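Side-chain contact in Atg1 tMIT (PDB 4P1N), which is a serine/threonine protein kinase required in autophagy for autophagosome formation and in cytoplasm-to-vacuole transport: residues T114-S119 and V143-D148. Sequence-based numbering, arbitrary orientation.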
# COMPACT_ATOMS: atom_id res chain seq x y z
N THR B 114 2.35 -4.66 14.12
CA THR B 114 2.95 -5.99 14.31
C THR B 114 2.83 -6.76 12.98
O THR B 114 3.76 -7.41 12.53
CB THR B 114 2.26 -6.81 15.46
OG1 THR B 114 2.60 -6.25 16.72
CG2 THR B 114 2.69 -8.25 15.48
N ILE B 115 1.68 -6.64 12.36
CA ILE B 115 1.46 -7.34 11.08
C ILE B 115 2.32 -6.74 9.98
O ILE B 115 2.97 -7.46 9.22
CB ILE B 115 -0.02 -7.31 10.70
CG1 ILE B 115 -0.84 -7.88 11.85
CG2 ILE B 115 -0.29 -8.15 9.47
CD1 ILE B 115 -2.33 -7.61 11.68
N LEU B 116 2.38 -5.41 9.91
CA LEU B 116 3.20 -4.74 8.93
C LEU B 116 4.69 -5.12 9.13
O LEU B 116 5.39 -5.41 8.16
CB LEU B 116 2.98 -3.19 9.00
CG LEU B 116 1.53 -2.75 8.63
CD1 LEU B 116 1.25 -1.33 9.09
CD2 LEU B 116 1.25 -2.88 7.13
N ALA B 117 5.17 -5.05 10.36
CA ALA B 117 6.57 -5.40 10.69
C ALA B 117 6.92 -6.82 10.28
O ALA B 117 8.02 -7.12 9.74
CB ALA B 117 6.80 -5.26 12.19
N SER B 118 5.99 -7.70 10.55
CA SER B 118 6.16 -9.11 10.21
C SER B 118 6.34 -9.29 8.70
O SER B 118 7.14 -10.10 8.25
CB SER B 118 4.94 -9.87 10.70
OG SER B 118 5.08 -11.23 10.35
N SER B 119 5.55 -8.55 7.93
CA SER B 119 5.69 -8.43 6.48
C SER B 119 7.07 -7.99 6.00
O SER B 119 7.67 -8.60 5.09
CB SER B 119 4.63 -7.40 5.96
OG SER B 119 4.01 -7.99 4.87
N VAL B 143 5.21 -3.63 -0.92
CA VAL B 143 6.16 -3.22 0.07
C VAL B 143 6.17 -1.70 0.26
O VAL B 143 6.23 -1.25 1.40
CB VAL B 143 7.56 -3.78 -0.23
CG1 VAL B 143 8.59 -3.19 0.73
CG2 VAL B 143 7.53 -5.31 -0.09
N GLN B 144 6.12 -0.92 -0.82
CA GLN B 144 5.87 0.52 -0.66
C GLN B 144 4.62 0.82 0.18
O GLN B 144 4.68 1.63 1.13
CB GLN B 144 5.83 1.23 -1.99
CG GLN B 144 7.22 1.24 -2.65
CD GLN B 144 7.23 1.89 -3.99
OE1 GLN B 144 6.17 2.24 -4.52
NE2 GLN B 144 8.43 2.08 -4.57
N TRP B 145 3.52 0.12 -0.12
CA TRP B 145 2.30 0.25 0.67
C TRP B 145 2.48 -0.07 2.14
O TRP B 145 2.05 0.69 3.01
CB TRP B 145 1.17 -0.59 0.07
CG TRP B 145 -0.14 -0.42 0.76
CD1 TRP B 145 -1.09 0.58 0.59
CD2 TRP B 145 -0.64 -1.27 1.81
NE1 TRP B 145 -2.16 0.34 1.46
CE2 TRP B 145 -1.90 -0.79 2.20
CE3 TRP B 145 -0.16 -2.43 2.40
CZ2 TRP B 145 -2.66 -1.41 3.20
CZ3 TRP B 145 -0.94 -3.07 3.37
CH2 TRP B 145 -2.16 -2.55 3.76
N ILE B 146 3.10 -1.22 2.44
CA ILE B 146 3.36 -1.67 3.80
C ILE B 146 4.16 -0.62 4.52
O ILE B 146 3.83 -0.23 5.63
CB ILE B 146 4.14 -3.03 3.79
CG1 ILE B 146 3.22 -4.17 3.42
CG2 ILE B 146 4.80 -3.31 5.13
CD1 ILE B 146 3.91 -5.40 2.88
N ARG B 147 5.20 -0.12 3.87
CA ARG B 147 6.03 0.91 4.46
C ARG B 147 5.26 2.21 4.78
O ARG B 147 5.41 2.75 5.87
CB ARG B 147 7.22 1.22 3.59
CG ARG B 147 8.09 2.33 4.13
CD ARG B 147 8.00 3.59 3.28
NE ARG B 147 8.84 3.45 2.09
CZ ARG B 147 8.46 3.60 0.81
NH1 ARG B 147 7.21 3.94 0.44
NH2 ARG B 147 9.39 3.38 -0.13
N ASP B 148 4.45 2.67 3.82
CA ASP B 148 3.56 3.85 3.99
C ASP B 148 2.61 3.60 5.18
O ASP B 148 2.40 4.46 6.02
CB ASP B 148 2.64 4.11 2.75
CG ASP B 148 3.36 4.38 1.40
OD1 ASP B 148 4.40 5.05 1.43
OD2 ASP B 148 2.81 3.97 0.27
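Ile146 packs against both Leu116 and Ser119, three residues apart on the facing helix. Its two branches divide the work. CG2, anti to the backbone N, comes to 4.1 Å from Leu116 CD2 and also packs against the Leu116 carbonyl oxygen; CG1, turned beside the backbone N (chi1 -75°), carries CD1 to Ser119, 3.7 Å from its CB. A beta-branched residue suits this place because it fills two neighbouring sites at once, while Ser119 is small enough for the longer branch to come close, CD1 lying a tight 3.3 Å from OG. The side chains of Leu116 and Ile146 run past one another, pointing in opposite senses, and Leu116 CD2 further reaches Trp145 CZ3 obliquely, at 4.4 Å. The indole can thus offer carbon to this core while its NE1 bonds to Gln144 OE1 of the second subunit. No hydrogen bond joins the segments; the buried contact is held by van der Waals packing, mostly of apolar groups, with axes 9.8 Å apart. In this MIT-family region the segments, on helices 95-129 and 137-170, run in broadly opposing directions (142°), and helix 10-33 packs over the same side chains as a third helix, with Ala21 against Leu116, Leu17 against Ser119, and Val14 and Ser18 against Ile146.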